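Local atomic coordinates of secreted protein (Streptomyces lividans TK24, PDB entry 5LXZ), a protein that is a mononuclear copper-radical protein of the galactose oxidase-like family AA5, and probably acts as an oxidase. Residues G82-A87 / T550-R555; V115-N120 / P169-I174. The protein carries 1 engineered substitution. All coordinates share one frame; numbering follows the deposited sequence. Where two conformers were deposited one is given.

Contact 1: G82-A87 / T550-R555; sequences GHTQLA and TDVDQR. With EDO (1,2-ethanediol), chain P.
D553 OD2 is gripped from two quarters. The backbone N-H of Q85 meets it on the syn lone pair, the side of the other oxygen, in a nearly straight bond (Q85 N to D553 OD2, 3.0 Å; 169° at the hydrogen), and a water lies 2.7 Å from D553 OD2 while accepting from Q85 NE2. The companion oxygen takes the hydroxyl of T84 (T84 OG1 to D553 OD1, 2.6 Å), but this bond arrives 40° out of the carboxylate plane. One aspartate thus reads two consecutive residues at the end of strand 81-85. With T84 OG1 set anti to the backbone N (chi1 -158°), the hydroxyl faces D553, and V552 CG2 comes to 4.4 Å of T84 OG1. The far end of the Q85 amide is held by W583, to whose backbone N its OE1 is bonded. Within the 550-555 loop, D551 OD1 accepts from the backbone N of Q554 over 3.0 Å, an Asx motif that shapes the turn carrying D553. One residue back along the strand, at H83, a 1,2-ethanediol, probably from the crystallisation liquor, lies with O1 over one face of the ring, whose NE2 is hydrogen-bonded to H30. Since the touching residues are all buried, the carboxylate is paid for by a hydroxyl and an amide N-H, neutral donors that would probably stabilise its negative charge without a salt bridge across these segments; the water probably adds to them.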
ATOM      1  N   GLY A  82       6.148  -4.809   3.116  1.00  7.54           N
ATOM      2  CA  GLY A  82       5.523  -3.714   3.818  1.00  7.55           C
ATOM      3  C   GLY A  82       6.614  -2.890   4.467  1.00  7.61           C
ATOM      4  O   GLY A  82       7.740  -3.360   4.628  1.00  8.11           O
ATOM      5  N   HIS A  83       6.311  -1.659   4.860  1.00  7.60           N
ATOM      6  CA  HIS A  83       7.369  -0.764   5.296  1.00  8.36           C
ATOM      7  C   HIS A  83       6.818   0.452   5.984  1.00  8.96           C
ATOM      8  O   HIS A  83       5.776   0.987   5.560  1.00  9.75           O
ATOM      9  CB  HIS A  83       8.286  -0.349   4.175  1.00  8.79           C
ATOM     10  CG  HIS A  83       7.587  -0.070   2.907  1.00  9.09           C
ATOM     11  ND1 HIS A  83       6.536   0.809   2.803  1.00 10.04           N
ATOM     12  CD2 HIS A  83       7.747  -0.609   1.684  1.00 10.28           C
ATOM     13  CE1 HIS A  83       6.123   0.849   1.552  1.00 10.79           C
ATOM     14  NE2 HIS A  83       6.823  -0.018   0.861  1.00 10.91           N
ATOM     15  N   THR A  84       7.508   0.906   7.026  1.00  8.55           N
ATOM     16  CA  THR A  84       7.157   2.138   7.685  1.00  8.56           C
ATOM     17  C   THR A  84       8.415   2.710   8.357  1.00  8.16           C
ATOM     18  O   THR A  84       9.377   1.988   8.648  1.00  8.10           O
ATOM     19  CB  THR A  84       5.962   1.945   8.626  1.00  9.88           C
ATOM     20  OG1 THR A  84       5.320   3.217   8.872  1.00 10.95           O
ATOM     21  CG2 THR A  84       6.381   1.283   9.901  1.00 10.24           C
ATOM     22  N   GLN A  85       8.421   4.016   8.562  1.00  7.36           N
ATOM     23  CA  GLN A  85       9.508   4.689   9.261  1.00  7.35           C
ATOM     24  C   GLN A  85       9.507   4.397  10.737  1.00  7.39           C
ATOM     25  O   GLN A  85       8.492   4.525  11.404  1.00  8.74           O
ATOM     26  CB  GLN A  85       9.379   6.203   9.057  1.00  7.25           C
ATOM     27  CG  GLN A  85      10.638   6.929   9.545  1.00  7.75           C
ATOM     28  CD  GLN A  85      10.511   8.413   9.850  1.00  8.58           C
ATOM     29  OE1 GLN A  85      11.356   8.968  10.589  1.00  9.02           O
ATOM     30  NE2 GLN A  85       9.560   9.089   9.256  1.00  9.22           N
ATOM     31  N   LEU A  86      10.659   4.029  11.252  1.00  7.41           N
ATOM     32  CA  LEU A  86      10.887   3.874  12.679  1.00  7.95           C
ATOM     33  C   LEU A  86      11.234   5.221  13.308  1.00  8.44           C
ATOM     34  O   LEU A  86      11.511   6.200  12.640  1.00  8.74           O
ATOM     35  CB  LEU A  86      12.034   2.900  12.893  1.00  8.19           C
ATOM     36  CG  LEU A  86      11.784   1.501  12.363  1.00  8.91           C
ATOM     37  CD1 LEU A  86      13.012   0.675  12.637  1.00  9.89           C
ATOM     38  CD2 LEU A  86      10.540   0.846  12.922  1.00  9.69           C
ATOM     39  N   ALA A  87      11.192   5.250  14.630  1.00  9.91           N
ATOM     40  CA  ALA A  87      11.507   6.502  15.353  1.00 10.80           C
ATOM     41  C   ALA A  87      12.873   7.073  15.062  1.00 11.88           C
ATOM     42  O   ALA A  87      13.074   8.304  15.078  1.00 13.63           O
ATOM     43  CB  ALA A  87      11.343   6.302  16.855  1.00 11.40           C
ATOM     44  N   THR A 550      -1.144   2.369  -1.088  1.00  7.55           N
ATOM     45  CA  THR A 550      -1.174   2.287   0.365  1.00  8.31           C
ATOM     46  C   THR A 550      -0.028   3.128   0.909  1.00  9.15           C
ATOM     47  O   THR A 550       1.127   2.903   0.532  1.00 10.25           O
ATOM     48  CB  THR A 550      -1.015   0.816   0.817  1.00  8.46           C
ATOM     49  OG1 THR A 550      -2.001   0.024   0.148  1.00  8.38           O
ATOM     50  CG2 THR A 550      -1.226   0.644   2.340  1.00  9.21           C
ATOM     51  N   ASP A 551      -0.330   4.005   1.846  1.00  8.67           N
ATOM     52  CA  ASP A 551       0.678   4.818   2.519  1.00  8.88           C
ATOM     53  C   ASP A 551       0.174   5.128   3.902  1.00  8.61           C
ATOM     54  O   ASP A 551      -0.621   6.020   4.102  1.00  8.56           O
ATOM     55  CB  ASP A 551       0.898   6.070   1.691  1.00  9.62           C
ATOM     56  CG  ASP A 551       1.931   7.000   2.235  1.00 11.92           C
ATOM     57  OD1 ASP A 551       2.471   6.816   3.351  1.00 12.18           O
ATOM     58  OD2 ASP A 551       2.202   7.967   1.452  1.00 12.97           O
ATOM     59  N   VAL A 552       0.628   4.357   4.879  1.00  8.71           N
ATOM     60  CA  VAL A 552       0.176   4.585   6.236  1.00  9.19           C
ATOM     61  C   VAL A 552       1.067   5.549   6.955  1.00  9.46           C
ATOM     62  O   VAL A 552       0.809   5.851   8.117  1.00 10.65           O
ATOM     63  CB  VAL A 552       0.005   3.253   7.011  1.00 10.01           C
ATOM     64  CG1 VAL A 552      -1.006   2.368   6.283  1.00 10.14           C
ATOM     65  CG2 VAL A 552       1.319   2.565   7.261  1.00 10.89           C
ATOM     66  N   ASP A 553       2.121   6.006   6.297  1.00  9.26           N
ATOM     67  CA  ASP A 553       3.084   6.921   6.914  1.00  9.93           C
ATOM     68  C   ASP A 553       2.638   8.359   6.800  1.00  8.85           C
ATOM     69  O   ASP A 553       2.731   9.117   7.772  1.00  8.51           O
ATOM     70  CB  ASP A 553       4.465   6.780   6.263  1.00 11.38           C
ATOM     71  CG  ASP A 553       5.231   5.568   6.768  1.00 14.88           C
ATOM     72  OD1 ASP A 553       4.744   4.423   6.621  1.00 16.83           O
ATOM     73  OD2 ASP A 553       6.352   5.763   7.294  1.00 14.15           O
ATOM     74  N   GLN A 554       2.177   8.806   5.629  1.00  8.49           N
ATOM     75  CA  GLN A 554       1.966  10.229   5.478  1.00  7.93           C
ATOM     76  C   GLN A 554       0.827  10.722   6.390  1.00  7.36           C
ATOM     77  O   GLN A 554      -0.176  10.080   6.546  1.00  7.19           O
ATOM     78  CB  GLN A 554       1.786  10.708   4.020  1.00  8.14           C
ATOM     79  CG  GLN A 554       0.472  10.270   3.469  1.00  8.35           C
ATOM     80  CD  GLN A 554       0.167  10.781   2.072  1.00  7.58           C
ATOM     81  OE1 GLN A 554       0.558  11.857   1.654  1.00  7.12           O
ATOM     82  NE2 GLN A 554      -0.595  10.001   1.360  1.00  7.18           N
ATOM     83  N   ARG A 555       1.062  11.895   6.980  1.00  7.12           N
ATOM     84  CA  ARG A 555       0.069  12.602   7.785  1.00  7.32           C
ATOM     85  C   ARG A 555       0.638  13.990   7.943  1.00  7.11           C
ATOM     86  O   ARG A 555       1.880  14.151   7.952  1.00  7.96           O
ATOM     87  CB  ARG A 555      -0.167  11.947   9.161  1.00  7.84           C
ATOM     88  CG  ARG A 555       1.095  11.611   9.956  1.00  8.49           C
ATOM     89  CD  ARG A 555       0.790  11.070  11.337  1.00  8.89           C
ATOM     90  NE  ARG A 555      -0.035   9.843  11.261  1.00  9.07           N
ATOM     91  CZ  ARG A 555      -0.825   9.401  12.229  1.00 10.66           C
ATOM     92  NH1 ARG A 555      -0.920  10.061  13.365  1.00 11.64           N
ATOM     93  NH2 ARG A 555      -1.536   8.283  12.062  1.00 10.92           N
TER
HETATM   94  C1  EDO P 715       2.504  -1.136   3.189  1.00 19.36           C
HETATM   95  O1  EDO P 715       3.892  -0.868   2.924  1.00 21.21           O
HETATM   96  C2  EDO P 715       2.141  -0.575   4.518  1.00 19.35           C
HETATM   97  O2  EDO P 715       3.236  -0.970   5.351  1.00 15.27           O
HETATM   98  O   HOH W   1       7.667   8.087   7.134  1.00 14.38           O

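Contact 2: V115-N120 / P169-I174; sequences VVHNEN and PGLGRI
Strands 115-118 and 170-174 run antiparallel, their axes 4.5 Å apart at closest approach and their directions 155° apart. V116 with G172 and N118 with G170 are hydrogen-bonded pairs, each closed by two backbone bonds; V116 N to G172 O spans 2.8 Å. Between them H117 and L171 form a non-hydrogen-bonded pair, where CA-H...O contacts add to the seam. On that face L171 CD2 sits over the centre of the H117 imidazole, 3.6 Å from the centroid and 10° off the normal, a CH-pi contact. The ring is steadied by its own strand: H117 ND1 gives a bond of 3.2 Å to V115 O, which lies in the ring plane, and CG beside the backbone N (chi1 -75°) makes this possible. V115 CG1 also meets L171 CD2, while Y207 stacks on the imidazole. Losing the ring to an alanine here would probably leave L171 CD2 without its aromatic partner and Y207 without its stack. On the reverse face V116 CG2 lies beside I174 CG2 at 4.0 Å, and glycines stand opposite V116 and N118. Beyond the strand, N118 OD1 accepts from N120 N in an Asx turn. The pairing is classic antiparallel beta structure within the GlxA beta barrel domain.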
ATOM      1  N   VAL A 115      -5.052 -25.287  -3.317  1.00 10.30           N
ATOM      2  CA  VAL A 115      -4.324 -25.953  -2.235  1.00 10.40           C
ATOM      3  C   VAL A 115      -5.276 -26.965  -1.660  1.00 11.02           C
ATOM      4  O   VAL A 115      -6.231 -26.617  -0.990  1.00 10.75           O
ATOM      5  CB  VAL A 115      -3.843 -24.981  -1.171  1.00 11.26           C
ATOM      6  CG1 VAL A 115      -3.114 -25.736  -0.049  1.00 11.40           C
ATOM      7  CG2 VAL A 115      -2.978 -23.933  -1.826  1.00 12.25           C
ATOM      8  N   VAL A 116      -5.024 -28.252  -1.899  1.00 11.21           N
ATOM      9  CA  VAL A 116      -5.902 -29.277  -1.385  1.00 11.63           C
ATOM     10  C   VAL A 116      -5.417 -29.649   0.006  1.00 11.76           C
ATOM     11  O   VAL A 116      -4.213 -29.853   0.210  1.00 12.47           O
ATOM     12  CB  VAL A 116      -5.955 -30.511  -2.307  1.00 11.83           C
ATOM     13  CG1 VAL A 116      -6.971 -31.526  -1.809  1.00 12.73           C
ATOM     14  CG2 VAL A 116      -6.182 -30.115  -3.773  1.00 12.11           C
ATOM     15  N   HIS A 117      -6.364 -29.744   0.921  1.00 11.39           N
ATOM     16  CA  HIS A 117      -6.161 -30.062   2.323  1.00 12.19           C
ATOM     17  C   HIS A 117      -6.628 -31.484   2.585  1.00 12.99           C
ATOM     18  O   HIS A 117      -7.677 -31.858   2.144  1.00 11.72           O
ATOM     19  CB  HIS A 117      -6.977 -29.129   3.205  1.00 12.69           C
ATOM     20  CG  HIS A 117      -6.429 -27.755   3.318  1.00 13.83           C
ATOM     21  ND1 HIS A 117      -6.270 -26.934   2.223  1.00 14.99           N
ATOM     22  CD2 HIS A 117      -6.018 -27.043   4.383  1.00 14.95           C
ATOM     23  CE1 HIS A 117      -5.770 -25.780   2.611  1.00 14.48           C
ATOM     24  NE2 HIS A 117      -5.622 -25.810   3.914  1.00 16.47           N
ATOM     25  N   ASN A 118      -5.799 -32.270   3.284  1.00 12.99           N
ATOM     26  CA  ASN A 118      -6.174 -33.614   3.722  1.00 14.32           C
ATOM     27  C   ASN A 118      -6.051 -33.651   5.238  1.00 15.37           C
ATOM     28  O   ASN A 118      -4.935 -33.574   5.773  1.00 16.97           O
ATOM     29  CB  ASN A 118      -5.265 -34.631   3.064  1.00 14.02           C
ATOM     30  CG  ASN A 118      -5.522 -36.048   3.553  1.00 15.42           C
ATOM     31  OD1 ASN A 118      -6.564 -36.359   4.130  1.00 15.80           O
ATOM     32  ND2 ASN A 118      -4.558 -36.935   3.282  1.00 17.22           N
ATOM     33  N   GLU A 119      -7.201 -33.754   5.913  1.00 16.09           N
ATOM     34  CA  GLU A 119      -7.256 -33.827   7.367  0.50 16.87           C
ATOM     35  C   GLU A 119      -7.046 -35.253   7.897  1.00 17.03           C
ATOM     36  O   GLU A 119      -7.017 -35.444   9.085  1.00 17.99           O
ATOM     37  CB  GLU A 119      -8.599 -33.307   7.869  0.50 18.03           C
ATOM     38  CG  GLU A 119      -8.841 -31.853   7.488  0.50 18.80           C
ATOM     39  CD  GLU A 119     -10.015 -31.237   8.218  0.50 19.68           C
ATOM     40  OE1 GLU A 119     -10.883 -31.981   8.712  0.50 22.01           O
ATOM     41  OE2 GLU A 119     -10.061 -29.997   8.283  0.50 20.93           O
ATOM     42  N   ASN A 120      -6.931 -36.232   7.004  1.00 16.91           N
ATOM     43  CA  ASN A 120      -6.755 -37.653   7.403  1.00 18.07           C
ATOM     44  C   ASN A 120      -5.282 -37.954   7.681  1.00 18.31           C
ATOM     45  O   ASN A 120      -4.476 -37.934   6.769  1.00 16.91           O
ATOM     46  CB  ASN A 120      -7.306 -38.583   6.331  1.00 17.81           C
ATOM     47  CG  ASN A 120      -7.501 -40.014   6.843  1.00 18.68           C
ATOM     48  OD1 ASN A 120      -6.900 -40.388   7.828  1.00 20.94           O
ATOM     49  ND2 ASN A 120      -8.352 -40.777   6.195  1.00 19.36           N
ATOM     50  N   PRO A 169      -2.989 -30.505   8.521  1.00 28.04           N
ATOM     51  CA  PRO A 169      -3.446 -31.193   7.309  1.00 25.35           C
ATOM     52  C   PRO A 169      -2.338 -31.326   6.295  1.00 21.53           C
ATOM     53  O   PRO A 169      -1.468 -30.465   6.217  1.00 21.01           O
ATOM     54  CB  PRO A 169      -4.573 -30.292   6.780  1.00 27.43           C
ATOM     55  CG  PRO A 169      -4.319 -28.951   7.389  1.00 30.20           C
ATOM     56  CD  PRO A 169      -3.702 -29.227   8.731  1.00 29.89           C
ATOM     57  N   GLY A 170      -2.349 -32.407   5.546  1.00 18.12           N
ATOM     58  CA  GLY A 170      -1.484 -32.525   4.408  1.00 17.29           C
ATOM     59  C   GLY A 170      -1.964 -31.526   3.349  1.00 16.80           C
ATOM     60  O   GLY A 170      -3.188 -31.296   3.214  1.00 15.48           O
ATOM     61  N   LEU A 171      -1.013 -30.981   2.600  1.00 15.93           N
ATOM     62  CA  LEU A 171      -1.262 -29.929   1.608  1.00 15.44           C
ATOM     63  C   LEU A 171      -0.686 -30.343   0.288  1.00 15.90           C
ATOM     64  O   LEU A 171       0.496 -30.735   0.211  1.00 17.34           O
ATOM     65  CB  LEU A 171      -0.641 -28.607   2.062  1.00 15.52           C
ATOM     66  CG  LEU A 171      -1.097 -28.012   3.396  1.00 16.31           C
ATOM     67  CD1 LEU A 171      -0.342 -26.736   3.734  1.00 16.93           C
ATOM     68  CD2 LEU A 171      -2.590 -27.750   3.441  1.00 16.41           C
ATOM     69  N   GLY A 172      -1.500 -30.287  -0.749  1.00 14.21           N
ATOM     70  CA  GLY A 172      -1.091 -30.578  -2.098  1.00 15.73           C
ATOM     71  C   GLY A 172      -1.597 -29.509  -3.041  1.00 16.51           C
ATOM     72  O   GLY A 172      -2.802 -29.309  -3.136  1.00 18.53           O
ATOM     73  N   ARG A 173      -0.695 -28.854  -3.754  1.00 15.94           N
ATOM     74  CA  ARG A 173      -1.073 -27.841  -4.733  1.00 15.71           C
ATOM     75  C   ARG A 173      -1.282 -28.409  -6.105  1.00 15.07           C
ATOM     76  O   ARG A 173      -0.478 -29.214  -6.575  1.00 17.23           O
ATOM     77  CB  ARG A 173      -0.024 -26.742  -4.786  1.00 18.54           C
ATOM     78  CG  ARG A 173       0.174 -26.113  -3.431  1.00 21.66           C
ATOM     79  CD  ARG A 173       0.923 -24.811  -3.430  1.00 23.69           C
ATOM     80  NE  ARG A 173       1.980 -24.765  -4.428  1.00 26.32           N
ATOM     81  CZ  ARG A 173       2.582 -23.652  -4.851  1.00 27.87           C
ATOM     82  NH1 ARG A 173       2.279 -22.438  -4.344  1.00 27.21           N
ATOM     83  NH2 ARG A 173       3.530 -23.764  -5.778  1.00 30.41           N
ATOM     84  N   ILE A 174      -2.319 -27.949  -6.790  1.00 12.58           N
ATOM     85  CA  ILE A 174      -2.623 -28.371  -8.143  1.00 12.59           C
ATOM     86  C   ILE A 174      -3.266 -27.242  -8.950  1.00 12.00           C
ATOM     87  O   ILE A 174      -4.155 -26.529  -8.454  1.00 11.68           O
ATOM     88  CB  ILE A 174      -3.496 -29.632  -8.111  1.00 13.38           C
ATOM     89  CG1 ILE A 174      -3.621 -30.264  -9.484  1.00 14.59           C
ATOM     90  CG2 ILE A 174      -4.870 -29.377  -7.502  1.00 13.38           C
ATOM     91  CD1 ILE A 174      -2.295 -30.839  -9.985  1.00 16.25           C
TER

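The two contacts illustrate how the chemistry of a contact can differ with its place in the fold. Contact 1 is core: its centre lies about 10 Å from the centre of the chain, and it joins a strand of the propeller region to a loop of the C-terminal early-set domain, 463 residues away in sequence. Contact 2 is peripheral and partly buried, its centre about 31 Å from that of the chain, and unites two strands of one small domain inserted between the partners of contact 1. They share no elements, and their nearest atoms are about 20 Å apart. Side-chain carboxylate chemistry and a water join the long-range pair, whereas regular backbone bonding with apolar and aromatic cover serves the local one.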